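Local atomic coordinates of polysaccharide deacetylase (Bacillus anthracis, PDB entry 2J13), a protein that probably removes acetyl groups from N-acetylated sugars of cell-wall peptidoglycan, as a zinc-binding family 4 carbohydrate esterase. Residues A12-P17 and F158-L163; G45-G50 and G205-L210; S116-T121 and R129-S134; V148-P153 and G170-F175. All coordinates share one frame; numbering follows the deposited sequence. Where two conformers were deposited one is given.

Interaction 1 (A12-P17 and F158-L163)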
loop_
_atom_site.group_PDB
_atom_site.type_symbol
_atom_site.label_atom_id
_atom_site.label_comp_id
_atom_site.label_asym_id
_atom_site.label_seq_id
_atom_site.Cartn_x
_atom_site.Cartn_y
_atom_site.Cartn_z
ATOM N N ALA A 12 14.629 24.762 1.560
ATOM C CA ALA A 12 13.538 24.416 2.473
ATOM C C ALA A 12 12.504 23.655 1.678
ATOM O O ALA A 12 11.914 24.183 0.725
ATOM C CB ALA A 12 12.894 25.648 3.082
ATOM N N TYR A 13 12.263 22.421 2.085
ATOM C CA TYR A 13 11.215 21.634 1.468
ATOM C C TYR A 13 9.891 22.327 1.653
ATOM O O TYR A 13 9.616 22.946 2.689
ATOM C CB TYR A 13 11.118 20.246 2.106
ATOM C CG TYR A 13 12.278 19.330 1.830
ATOM C CD1 TYR A 13 12.663 19.022 0.536
ATOM C CD2 TYR A 13 12.956 18.719 2.877
ATOM C CE1 TYR A 13 13.724 18.156 0.285
ATOM C CE2 TYR A 13 14.007 17.846 2.640
ATOM C CZ TYR A 13 14.391 17.577 1.349
ATOM O OH TYR A 13 15.447 16.717 1.147
ATOM N N THR A 14 9.048 22.208 0.643
ATOM C CA THR A 14 7.720 22.739 0.713
ATOM C C THR A 14 6.885 21.860 1.629
ATOM O O THR A 14 6.982 20.619 1.567
ATOM C CB THR A 14 7.133 22.780 -0.716
ATOM O OG1 THR A 14 8.032 23.538 -1.556
ATOM C CG2 THR A 14 5.805 23.419 -0.715
ATOM N N ASN A 15 6.086 22.496 2.473
ATOM C CA ASN A 15 5.197 21.806 3.389
ATOM C C ASN A 15 3.745 21.893 2.962
ATOM O O ASN A 15 2.853 21.442 3.678
ATOM C CB ASN A 15 5.379 22.378 4.799
ATOM C CG ASN A 15 6.847 22.346 5.268
ATOM O OD1 ASN A 15 7.466 21.278 5.345
ATOM N ND2 ASN A 15 7.401 23.515 5.591
ATOM N N THR A 16 3.476 22.466 1.778
ATOM C CA THR A 16 2.101 22.590 1.326
ATOM C C THR A 16 1.550 21.183 1.097
ATOM O O THR A 16 2.207 20.382 0.449
ATOM C CB THR A 16 1.975 23.431 0.052
ATOM O OG1 THR A 16 2.476 24.744 0.318
ATOM C CG2 THR A 16 0.516 23.548 -0.369
ATOM N N PRO A 17 0.384 20.888 1.689
ATOM C CA PRO A 17 -0.222 19.560 1.540
ATOM C C PRO A 17 -0.910 19.314 0.210
ATOM O O PRO A 17 -1.532 20.226 -0.381
ATOM C CB PRO A 17 -1.257 19.517 2.671
ATOM C CG PRO A 17 -1.548 20.908 3.000
ATOM C CD PRO A 17 -0.384 21.730 2.633
ATOM N N PHE A 158 0.263 14.171 1.427
ATOM C CA PHE A 158 1.708 14.350 1.382
ATOM C C PHE A 158 2.100 15.803 1.090
ATOM O O PHE A 158 1.275 16.588 0.586
ATOM C CB PHE A 158 2.362 13.456 0.339
ATOM C CG PHE A 158 1.995 13.811 -1.084
ATOM C CD1 PHE A 158 0.774 13.401 -1.609
ATOM C CD2 PHE A 158 2.856 14.552 -1.860
ATOM C CE1 PHE A 158 0.403 13.734 -2.912
ATOM C CE2 PHE A 158 2.498 14.886 -3.166
ATOM C CZ PHE A 158 1.263 14.462 -3.667
ATOM N N SER A 159 3.354 16.093 1.399
ATOM C CA SER A 159 4.069 17.288 0.905
ATOM C C SER A 159 5.420 16.880 0.386
ATOM O O SER A 159 5.853 15.757 0.543
ATOM C CB SER A 159 4.215 18.309 2.030
ATOM O OG SER A 159 4.998 17.751 3.080
ATOM N N GLU A 160 6.135 17.794 -0.254
ATOM C CA GLU A 160 7.521 17.544 -0.570
ATOM C C GLU A 160 8.314 17.082 0.654
ATOM O O GLU A 160 9.131 16.152 0.571
ATOM C CB GLU A 160 8.175 18.805 -1.167
ATOM C CG GLU A 160 9.487 18.477 -1.814
ATOM C CD GLU A 160 10.296 19.698 -2.259
ATOM O OE1 GLU A 160 10.073 20.826 -1.748
ATOM O OE2 GLU A 160 11.181 19.474 -3.120
ATOM N N ARG A 161 8.093 17.745 1.783
ATOM C CA ARG A 161 8.809 17.401 3.014
ATOM C C ARG A 161 8.549 15.962 3.453
ATOM O O ARG A 161 9.494 15.223 3.726
ATOM C CB ARG A 161 8.439 18.346 4.140
ATOM C CG ARG A 161 9.353 18.164 5.352
ATOM C CD ARG A 161 8.775 18.719 6.579
ATOM N NE ARG A 161 9.821 18.828 7.588
ATOM C CZ ARG A 161 10.719 19.801 7.593
ATOM N NH1 ARG A 161 10.680 20.748 6.656
ATOM N NH2 ARG A 161 11.662 19.815 8.526
ATOM N N THR A 162 7.286 15.569 3.486
ATOM C CA THR A 162 6.935 14.229 4.024
ATOM C C THR A 162 7.441 13.115 3.097
ATOM O O THR A 162 7.882 12.061 3.565
ATOM C CB THR A 162 5.430 14.075 4.331
ATOM O OG1 THR A 162 4.657 14.104 3.123
ATOM C CG2 THR A 162 4.920 15.135 5.281
ATOM N N LEU A 163 7.353 13.322 1.779
ATOM C CA LEU A 163 7.937 12.410 0.811
ATOM C C LEU A 163 9.423 12.263 1.018
ATOM O O LEU A 163 9.952 11.159 1.104
ATOM C CB LEU A 163 7.643 12.896 -0.624
ATOM C CG LEU A 163 6.201 12.912 -1.044
ATOM C CD1 LEU A 163 6.047 13.583 -2.435
ATOM C CD2 LEU A 163 5.588 11.474 -1.051
HETATM O O HOH W 1 4.484 20.145 -0.966
#

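Interaction 2 (G45-G50 and G205-L210)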
loop_
_atom_site.group_PDB
_atom_site.type_symbol
_atom_site.label_atom_id
_atom_site.label_comp_id
_atom_site.label_asym_id
_atom_site.label_seq_id
_atom_site.Cartn_x
_atom_site.Cartn_y
_atom_site.Cartn_z
ATOM N N GLY A 45 11.345 9.261 -4.217
ATOM C CA GLY A 45 11.228 7.850 -3.913
ATOM C C GLY A 45 9.800 7.350 -3.954
ATOM O O GLY A 45 9.429 6.434 -3.200
ATOM N N GLY A 46 8.976 7.957 -4.804
ATOM C CA GLY A 46 7.541 7.608 -4.840
ATOM C C GLY A 46 7.177 6.983 -6.169
ATOM O O GLY A 46 7.872 7.161 -7.197
ATOM N N PHE A 47 6.124 6.182 -6.149
ATOM C CA PHE A 47 5.544 5.674 -7.398
ATOM C C PHE A 47 4.071 5.424 -7.220
ATOM O O PHE A 47 3.583 5.283 -6.096
ATOM C CB PHE A 47 6.308 4.457 -7.937
ATOM C CG PHE A 47 6.409 3.295 -7.003
ATOM C CD1 PHE A 47 5.396 2.357 -6.922
ATOM C CD2 PHE A 47 7.554 3.090 -6.246
ATOM C CE1 PHE A 47 5.514 1.270 -6.074
ATOM C CE2 PHE A 47 7.657 2.001 -5.392
ATOM C CZ PHE A 47 6.645 1.090 -5.304
ATOM N N TYR A 48 3.349 5.401 -8.340
ATOM C CA TYR A 48 1.925 5.117 -8.347
ATOM C C TYR A 48 1.533 4.142 -9.455
ATOM O O TYR A 48 0.387 3.702 -9.478
ATOM C CB TYR A 48 1.074 6.379 -8.421
ATOM C CG TYR A 48 1.005 7.012 -9.800
ATOM C CD1 TYR A 48 2.077 7.740 -10.284
ATOM C CD2 TYR A 48 -0.111 6.872 -10.591
ATOM C CE1 TYR A 48 2.034 8.359 -11.550
ATOM C CE2 TYR A 48 -0.163 7.475 -11.866
ATOM C CZ TYR A 48 0.902 8.197 -12.321
ATOM O OH TYR A 48 0.833 8.796 -13.577
ATOM N N LEU A 49 2.496 3.785 -10.297
ATOM C CA LEU A 49 2.315 2.875 -11.432
ATOM C C LEU A 49 3.571 2.051 -11.593
ATOM O O LEU A 49 4.682 2.493 -11.205
ATOM C CB LEU A 49 2.161 3.649 -12.737
ATOM C CG LEU A 49 0.874 4.254 -13.214
ATOM C CD1 LEU A 49 1.239 5.066 -14.456
ATOM C CD2 LEU A 49 -0.164 3.187 -13.507
ATOM N N GLY A 50 3.421 0.868 -12.170
ATOM C CA GLY A 50 4.558 0.069 -12.605
ATOM C C GLY A 50 4.829 0.332 -14.084
ATOM O O GLY A 50 4.389 1.320 -14.638
ATOM N N GLY A 205 0.468 -1.719 -15.764
ATOM C CA GLY A 205 1.162 -1.056 -14.662
ATOM C C GLY A 205 0.287 -0.579 -13.518
ATOM O O GLY A 205 0.817 -0.025 -12.546
ATOM N N SER A 206 -1.030 -0.764 -13.614
ATOM C CA SER A 206 -1.921 -0.279 -12.574
ATOM C C SER A 206 -1.536 -0.817 -11.176
ATOM O O SER A 206 -1.260 -2.005 -10.994
ATOM C CB SER A 206 -3.392 -0.619 -12.870
ATOM O OG SER A 206 -3.925 0.075 -14.009
ATOM N N ILE A 207 -1.564 0.092 -10.202
ATOM C CA ILE A 207 -1.531 -0.251 -8.781
ATOM C C ILE A 207 -2.954 -0.024 -8.233
ATOM O O ILE A 207 -3.452 1.111 -8.207
ATOM C CB ILE A 207 -0.486 0.562 -7.953
ATOM C CG1 ILE A 207 0.910 0.358 -8.510
ATOM C CG2 ILE A 207 -0.641 0.170 -6.430
ATOM C CD1 ILE A 207 2.029 1.134 -7.791
ATOM N N LEU A 208 -3.623 -1.111 -7.853
ATOM C CA LEU A 208 -4.998 -1.067 -7.406
ATOM C C LEU A 208 -5.049 -0.955 -5.909
ATOM O O LEU A 208 -4.294 -1.634 -5.202
ATOM C CB LEU A 208 -5.762 -2.330 -7.824
ATOM C CG LEU A 208 -5.618 -2.728 -9.282
ATOM C CD1 LEU A 208 -6.495 -3.943 -9.552
ATOM C CD2 LEU A 208 -5.989 -1.541 -10.155
ATOM N N LEU A 209 -5.949 -0.108 -5.430
ATOM C CA LEU A 209 -6.241 -0.051 -4.009
ATOM C C LEU A 209 -7.686 -0.553 -3.858
ATOM O O LEU A 209 -8.641 0.120 -4.283
ATOM C CB LEU A 209 -6.057 1.378 -3.496
ATOM C CG LEU A 209 -6.599 1.672 -2.117
ATOM C CD1 LEU A 209 -6.225 0.585 -1.071
ATOM C CD2 LEU A 209 -6.131 3.072 -1.629
ATOM N N LEU A 210 -7.845 -1.780 -3.383
ATOM C CA LEU A 210 -9.150 -2.396 -3.230
ATOM C C LEU A 210 -9.505 -2.464 -1.740
ATOM O O LEU A 210 -8.746 -1.975 -0.899
ATOM C CB LEU A 210 -9.203 -3.776 -3.890
ATOM C CG LEU A 210 -8.996 -3.768 -5.429
ATOM C CD1 LEU A 210 -9.298 -5.183 -6.051
ATOM C CD2 LEU A 210 -9.816 -2.755 -6.154
#

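Interaction 3 (S116-T121 and R129-S134). With ZN (zinc ion), chain B.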
loop_
_atom_site.group_PDB
_atom_site.type_symbol
_atom_site.label_atom_id
_atom_site.label_comp_id
_atom_site.label_asym_id
_atom_site.label_seq_id
_atom_site.Cartn_x
_atom_site.Cartn_y
_atom_site.Cartn_z
ATOM N N SER A 116 -0.680 5.673 14.127
ATOM C CA SER A 116 -1.974 6.235 14.514
ATOM C C SER A 116 -2.762 6.906 13.368
ATOM O O SER A 116 -3.837 7.518 13.607
ATOM C CB SER A 116 -1.791 7.203 15.685
ATOM O OG SER A 116 -1.048 8.309 15.275
ATOM N N HIS A 117 -2.260 6.779 12.135
ATOM C CA HIS A 117 -2.958 7.281 10.952
ATOM C C HIS A 117 -3.244 8.785 10.981
ATOM O O HIS A 117 -4.310 9.222 10.549
ATOM C CB HIS A 117 -4.274 6.487 10.791
ATOM C CG HIS A 117 -4.845 6.457 9.399
ATOM N ND1 HIS A 117 -5.949 7.201 9.033
ATOM C CD2 HIS A 117 -4.537 5.697 8.323
ATOM C CE1 HIS A 117 -6.261 6.937 7.770
ATOM N NE2 HIS A 117 -5.428 6.007 7.320
ATOM N N PRO A 118 -2.255 9.603 11.378
ATOM C CA PRO A 118 -2.389 11.055 11.213
ATOM C C PRO A 118 -2.077 11.463 9.808
ATOM O O PRO A 118 -1.390 10.753 9.071
ATOM C CB PRO A 118 -1.294 11.585 12.118
ATOM C CG PRO A 118 -0.189 10.584 11.921
ATOM C CD PRO A 118 -0.939 9.266 11.941
ATOM N N ASP A 119 -2.560 12.628 9.422
ATOM C CA ASP A 119 -2.046 13.269 8.216
ATOM C C ASP A 119 -0.581 13.639 8.445
ATOM O O ASP A 119 -0.247 14.375 9.416
ATOM C CB ASP A 119 -2.895 14.511 7.878
ATOM C CG ASP A 119 -4.191 14.169 7.092
ATOM O OD1 ASP A 119 -4.443 12.971 6.744
ATOM O OD2 ASP A 119 -4.970 15.140 6.800
ATOM N N PHE A 120 0.310 13.129 7.592
ATOM C CA PHE A 120 1.770 13.313 7.756
ATOM C C PHE A 120 2.195 14.777 7.680
ATOM O O PHE A 120 3.192 15.167 8.257
ATOM C CB PHE A 120 2.574 12.523 6.740
ATOM C CG PHE A 120 2.620 11.009 7.009
ATOM C CD1 PHE A 120 2.014 10.452 8.124
ATOM C CD2 PHE A 120 3.351 10.203 6.170
ATOM C CE1 PHE A 120 2.103 9.071 8.373
ATOM C CE2 PHE A 120 3.449 8.825 6.405
ATOM C CZ PHE A 120 2.808 8.274 7.500
ATOM N N THR A 121 1.424 15.570 6.958
ATOM C CA THR A 121 1.721 16.993 6.807
ATOM C C THR A 121 1.413 17.788 8.088
ATOM O O THR A 121 1.815 18.980 8.186
ATOM C CB THR A 121 0.903 17.563 5.620
ATOM O OG1 THR A 121 -0.480 17.301 5.851
ATOM C CG2 THR A 121 1.326 16.959 4.290
ATOM N N ARG A 129 8.779 10.330 12.364
ATOM C CA ARG A 129 9.755 9.242 12.441
ATOM C C ARG A 129 9.223 8.177 13.377
ATOM O O ARG A 129 9.329 6.984 13.061
ATOM C CB ARG A 129 11.132 9.763 12.930
ATOM C CG ARG A 129 11.864 10.512 11.838
ATOM C CD ARG A 129 13.342 10.694 12.073
ATOM N NE ARG A 129 13.825 11.812 11.252
ATOM C CZ ARG A 129 13.851 13.082 11.656
ATOM N NH1 ARG A 129 13.424 13.420 12.865
ATOM N NH2 ARG A 129 14.293 14.018 10.826
ATOM N N GLU A 130 8.598 8.573 14.473
ATOM C CA GLU A 130 8.037 7.567 15.439
ATOM C C GLU A 130 6.863 6.832 14.817
ATOM O O GLU A 130 6.733 5.612 14.965
ATOM C CB GLU A 130 7.587 8.241 16.723
ATOM C CG GLU A 130 8.774 8.785 17.467
ATOM C CD GLU A 130 8.466 9.729 18.619
ATOM O OE1 GLU A 130 7.315 10.199 18.767
ATOM O OE2 GLU A 130 9.420 9.988 19.397
ATOM N N GLU A 131 6.024 7.571 14.090
ATOM C CA GLU A 131 4.849 6.982 13.437
ATOM C C GLU A 131 5.235 5.888 12.445
ATOM O O GLU A 131 4.502 4.879 12.355
ATOM C CB GLU A 131 4.035 8.075 12.717
ATOM C CG GLU A 131 3.215 8.960 13.669
ATOM C CD GLU A 131 1.961 8.288 14.141
ATOM O OE1 GLU A 131 1.392 7.478 13.374
ATOM O OE2 GLU A 131 1.522 8.545 15.272
ATOM N N LEU A 132 6.346 6.066 11.716
ATOM C CA LEU A 132 6.831 5.046 10.754
ATOM C C LEU A 132 7.629 3.951 11.455
ATOM O O LEU A 132 7.379 2.771 11.250
ATOM C CB LEU A 132 7.683 5.676 9.666
ATOM C CG LEU A 132 6.901 6.633 8.761
ATOM C CD1 LEU A 132 7.897 7.270 7.822
ATOM C CD2 LEU A 132 5.774 5.928 8.023
ATOM N N THR A 133 8.577 4.344 12.300
ATOM C CA THR A 133 9.479 3.374 12.920
ATOM C C THR A 133 8.731 2.415 13.822
ATOM O O THR A 133 9.061 1.208 13.841
ATOM C CB THR A 133 10.594 4.080 13.712
ATOM O OG1 THR A 133 11.327 4.949 12.819
ATOM C CG2 THR A 133 11.545 3.032 14.311
ATOM N N SER A 134 7.739 2.888 14.552
ATOM C CA SER A 134 6.971 2.021 15.440
ATOM C C SER A 134 6.266 0.885 14.692
ATOM O O SER A 134 6.281 -0.269 15.145
ATOM C CB SER A 134 5.994 2.804 16.300
ATOM O OG SER A 134 5.067 3.509 15.548
HETATM ZN ZN ZN B . -5.643 4.872 5.604
#

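Interaction 4 (V148-P153 and G170-F175)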
loop_
_atom_site.group_PDB
_atom_site.type_symbol
_atom_site.label_atom_id
_atom_site.label_comp_id
_atom_site.label_asym_id
_atom_site.label_seq_id
_atom_site.Cartn_x
_atom_site.Cartn_y
_atom_site.Cartn_z
ATOM N N VAL A 148 10.765 -3.889 5.776
ATOM C CA VAL A 148 9.542 -3.119 5.537
ATOM C C VAL A 148 9.968 -1.954 4.641
ATOM O O VAL A 148 10.522 -0.959 5.121
ATOM C CB VAL A 148 8.898 -2.635 6.837
ATOM C CG1 VAL A 148 7.680 -1.764 6.550
ATOM C CG2 VAL A 148 8.509 -3.833 7.776
ATOM N N LYS A 149 9.708 -2.067 3.345
ATOM C CA LYS A 149 10.222 -1.157 2.322
ATOM C C LYS A 149 9.200 -0.115 1.867
ATOM O O LYS A 149 9.559 0.888 1.267
ATOM C CB LYS A 149 10.606 -1.965 1.072
ATOM C CG LYS A 149 11.762 -2.984 1.239
ATOM C CD LYS A 149 12.506 -3.147 -0.083
ATOM C CE LYS A 149 11.651 -3.797 -1.176
ATOM N NZ LYS A 149 12.168 -3.718 -2.625
ATOM N N TYR A 150 7.919 -0.389 2.113
ATOM C CA TYR A 150 6.818 0.334 1.447
ATOM C C TYR A 150 5.964 1.084 2.465
ATOM O O TYR A 150 5.428 0.489 3.383
ATOM C CB TYR A 150 5.966 -0.635 0.623
ATOM C CG TYR A 150 6.805 -1.460 -0.311
ATOM C CD1 TYR A 150 7.503 -0.871 -1.359
ATOM C CD2 TYR A 150 6.935 -2.827 -0.132
ATOM C CE1 TYR A 150 8.309 -1.640 -2.201
ATOM C CE2 TYR A 150 7.722 -3.575 -0.950
ATOM C CZ TYR A 150 8.416 -2.984 -1.977
ATOM O OH TYR A 150 9.218 -3.766 -2.803
ATOM N N VAL A 151 5.797 2.385 2.233
ATOM C CA VAL A 151 4.943 3.230 3.049
ATOM C C VAL A 151 3.843 3.797 2.166
ATOM O O VAL A 151 4.132 4.275 1.093
ATOM C CB VAL A 151 5.761 4.369 3.708
ATOM C CG1 VAL A 151 4.842 5.446 4.242
ATOM C CG2 VAL A 151 6.649 3.764 4.800
ATOM N N ARG A 152 2.606 3.764 2.631
ATOM C CA ARG A 152 1.514 4.536 2.005
ATOM C C ARG A 152 0.981 5.543 3.041
ATOM O O ARG A 152 0.531 5.164 4.128
ATOM C CB ARG A 152 0.395 3.622 1.543
ATOM C CG ARG A 152 -0.732 4.350 0.821
ATOM C CD ARG A 152 -1.663 3.422 0.165
ATOM N NE ARG A 152 -1.125 2.889 -1.069
ATOM C CZ ARG A 152 -1.623 1.812 -1.663
ATOM N NH1 ARG A 152 -2.563 1.101 -1.060
ATOM N NH2 ARG A 152 -1.107 1.412 -2.790
ATOM N N PRO A 153 1.046 6.842 2.730
ATOM C CA PRO A 153 0.595 7.824 3.695
ATOM C C PRO A 153 -0.897 7.783 3.994
ATOM O O PRO A 153 -1.714 7.567 3.069
ATOM C CB PRO A 153 0.945 9.181 3.013
ATOM C CG PRO A 153 1.772 8.902 1.949
ATOM C CD PRO A 153 1.583 7.482 1.519
ATOM N N GLY A 170 14.361 5.380 4.460
ATOM C CA GLY A 170 14.616 4.153 3.740
ATOM C C GLY A 170 13.377 3.512 3.145
ATOM O O GLY A 170 13.413 2.326 2.776
ATOM N N TYR A 171 12.301 4.284 3.018
ATOM C CA TYR A 171 11.039 3.779 2.453
ATOM C C TYR A 171 10.706 4.345 1.093
ATOM O O TYR A 171 11.014 5.497 0.807
ATOM C CB TYR A 171 9.886 4.141 3.386
ATOM C CG TYR A 171 10.071 3.649 4.800
ATOM C CD1 TYR A 171 9.839 2.318 5.119
ATOM C CD2 TYR A 171 10.400 4.539 5.815
ATOM C CE1 TYR A 171 9.990 1.852 6.434
ATOM C CE2 TYR A 171 10.547 4.102 7.131
ATOM C CZ TYR A 171 10.330 2.763 7.437
ATOM O OH TYR A 171 10.494 2.327 8.735
ATOM N N TYR A 172 10.055 3.518 0.271
ATOM C CA TYR A 172 9.294 4.025 -0.882
ATOM C C TYR A 172 7.950 4.596 -0.432
ATOM O O TYR A 172 7.247 4.047 0.435
ATOM C CB TYR A 172 9.004 2.940 -1.897
ATOM C CG TYR A 172 10.207 2.298 -2.541
ATOM C CD1 TYR A 172 10.809 2.875 -3.644
ATOM C CD2 TYR A 172 10.709 1.101 -2.067
ATOM C CE1 TYR A 172 11.894 2.248 -4.262
ATOM C CE2 TYR A 172 11.791 0.472 -2.667
ATOM C CZ TYR A 172 12.380 1.053 -3.745
ATOM O OH TYR A 172 13.453 0.416 -4.330
ATOM N N ASN A 173 7.542 5.649 -1.121
ATOM C CA ASN A 173 6.240 6.242 -0.955
ATOM C C ASN A 173 5.348 5.624 -2.055
ATOM O O ASN A 173 5.522 5.936 -3.241
ATOM C CB ASN A 173 6.344 7.732 -1.227
ATOM C CG ASN A 173 7.112 8.500 -0.129
ATOM O OD1 ASN A 173 6.578 8.713 0.962
ATOM N ND2 ASN A 173 8.354 8.933 -0.434
ATOM N N VAL A 174 4.379 4.823 -1.648
ATOM C CA VAL A 174 3.590 4.025 -2.590
ATOM C C VAL A 174 2.163 4.533 -2.615
ATOM O O VAL A 174 1.422 4.399 -1.635
ATOM C CB VAL A 174 3.602 2.543 -2.233
ATOM C CG1 VAL A 174 2.843 1.764 -3.308
ATOM C CG2 VAL A 174 5.025 2.015 -2.076
ATOM N N PHE A 175 1.778 5.136 -3.748
ATOM C CA PHE A 175 0.423 5.620 -3.942
ATOM C C PHE A 175 -0.360 4.598 -4.749
ATOM O O PHE A 175 -0.116 3.423 -4.566
ATOM C CB PHE A 175 0.476 7.027 -4.539
ATOM C CG PHE A 175 1.027 8.028 -3.579
ATOM C CD1 PHE A 175 0.217 8.602 -2.628
ATOM C CD2 PHE A 175 2.346 8.343 -3.597
ATOM C CE1 PHE A 175 0.735 9.515 -1.716
ATOM C CE2 PHE A 175 2.867 9.273 -2.694
ATOM C CZ PHE A 175 2.052 9.835 -1.768
#

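Interaction 1 (A12-P17 and F158-L163)
Glu160 and Tyr13 are brought together by two torsions: CG of Glu160 stands opposite its backbone N (chi1 -166°) and its chain runs on extended, while the Tyr13 ring swings to the side of its own N (chi1 -69°). The carboxylate therefore reaches the backbone N of Thr14, which gives Glu160 OE1 a nearly straight hydrogen bond of 2.9 Å. Thr14 OG1 adds a weak bond to the same OE1 at 3.4 Å. A glutamate suits this place because its length lets a residue in the first turn reach back to a peptide N-H. Its carboxyl carbon CD lies at the edge of the Tyr13 ring, 3.7 Å from CD1, with the two planes steeply inclined, and Tyr13 CB rests against CA of Arg161.

The next link runs the other way: Arg161 N donates to Thr14 O at 3.1 Å, since N-H groups in the first turn of a helix have no carbonyl one turn back. A water serves Glu160 N similarly, accepting from it and donating to Thr16 O. Ser159 is the N-cap, and with Thr162 it forms a capping box: Thr162 N donates to Ser159 OG, and Ser159 N to Thr162 OG1 at 2.9 Å. Asn15 OD1 lies 3.1 Å from Arg161 CD, alongside the extended arginine, whose guanidinium forms a salt bridge with Asp125.

The irregular segment 12-17 thus runs nearly antiparallel to 158-161 at the N-terminus of helix 160-168 and leads into strand 18-19, which pairs antiparallel with strand 157-158, while helix 35-43 packs on Glu160 and Leu163 through Leu40.

Interaction 2 (G45-G50 and G205-L210)
The backbones of 45-50 and 205-210 approach most closely at Gly50 and Gly205, where Gly50 N donates an almost straight hydrogen bond of 2.8 Å to Gly205 O, in the carbonyl plane and on a lone pair. Leu49 CA also approaches Gly205 O, at 3.4 Å, as a CA-H...O contact. Gly205, with positive phi and no side chain, lets its backbone come close to Gly50. Ile207 carries most of the apolar contact. With CG1 on the side of its own N (chi1 -58°) and an extended end, it sends CD1 over the peptide after Tyr48, 3.5 Å from Tyr48 C, and on to the edge of the Phe47 ring, where CD1 of each residue meets at 3.7 Å.

The contact joins two parts of the distorted (beta/alpha) barrel known for family 4 esterases: strand 46-47, which pairs with 172-174, and strand 207-210, which lies beside 56-63. Leu241 of helix 238-243 packs on both the beta-branched isoleucine and the Phe47 ring. Next to the Gly50 bond, Leu49 CD2 packs against Gly205 O at 3.5 Å and Ser206 CA at 4.0 Å, while Leu49 CG lies over one face of the Tyr48 ring, toward its rim.

Interaction 3 (S116-T121 and R129-S134)
Polar bonds dominate between Ser116 and Glu131, whose carboxylate receives the loop with both oxygens. Ser116 N donates to Glu131 OE1 at 2.8 Å, nearly straight and on the syn lone pair, while Ser116 OG donates to OE2 at 2.6 Å, also from the syn side but 28° out of the carboxylate plane. Two bonds from one residue fix the rotation of the carboxylate. Glutamate can present it so because its chain bends (chi2 -78°), folding the acid toward the loop; a salt bridge from Lys127 to OE2 probably helps to keep it ionised. The Pro118 ring, whose fixed phi suits the extended backbone here, brings CD within 3.3 Å of Glu131 OE1.

The metal bond lies on the far side of the loop, where His117 points away from the helix and NE2 binds the zinc ion at 2.1 Å. His113 binds the same ion, and the two form the His-x-x-x-His zinc motif of these NodB-type deacetylases. Glu131 holds the backbone just before the ligand, and so probably helps to position it.

Apolar packing is left to Phe120 CZ and Leu132 CD2, 3.8 Å apart, bulky side chains burying the seam between loop and helix 125-143, with Thr162 against the base of the Phe120 side chain.

Interaction 4 (V148-P153 and G170-F175)
Val151 and Tyr171 make the apolar centre: CG2 of the valine sits over one face of the tyrosine ring, 3.8 Å from its centroid, a CH-pi contact. Valine puts this methyl there because CG2 lies beside its own N while CG1 points opposite it (chi1 165°). Across the sheet Tyr150 and Tyr172 run side by side, planes 22° apart but slid so that the rings barely overlap, with Tyr150 CE1 3.6 Å from Tyr172 CD2. At the far end the Pro153 and Phe175 side chains cross at about a right angle, Phe175 CZ 3.8 Å from Pro153 CG.

Between these layers the strands pair in parallel: Tyr172 N donates to Lys149 O, Val151 N to Tyr172 O at 2.8 Å, and Val174 N to Val151 O. The connection, which includes helix 160-168, is a right-handed beta-alpha-beta crossover, and Gly170 ends the helix in a Schellman motif.

The polar edge is Arg152. Its chain bends at chi3 (-77°), bringing NE to Val174 O at 3.0 Å and NH2 to Phe175 O at 2.9 Å. Backbone carbonyls and Asp62, salt-bridged to NH1, thus hold this buried guanidinium in place, its side chain about 7 Å from a zinc ion.

How the interactions relate
Interaction 1 lies outermost, its centre about 20 Å from the centre of the chain, and interaction 4 innermost, at about 7 Å. Interactions 2 and 4 share the small parallel sheet, where strand 46-47 pairs with 172-174 through Gly45 O to Asn173 N and Phe47 O to Phe175 N. Interaction 1 reaches the same strand through helix 160-168, with Leu163 O close to Asn173 ND2. Interaction 3 packs on interactions 1 and 4, its centre about 15 and 12 Å from theirs. Along the chain interactions 3 and 4 come in series, both nested within interaction 2, whereas interactions 1 and 2 cross. The N-terminal segments are thereby tied to the fold that carries the zinc-binding loop.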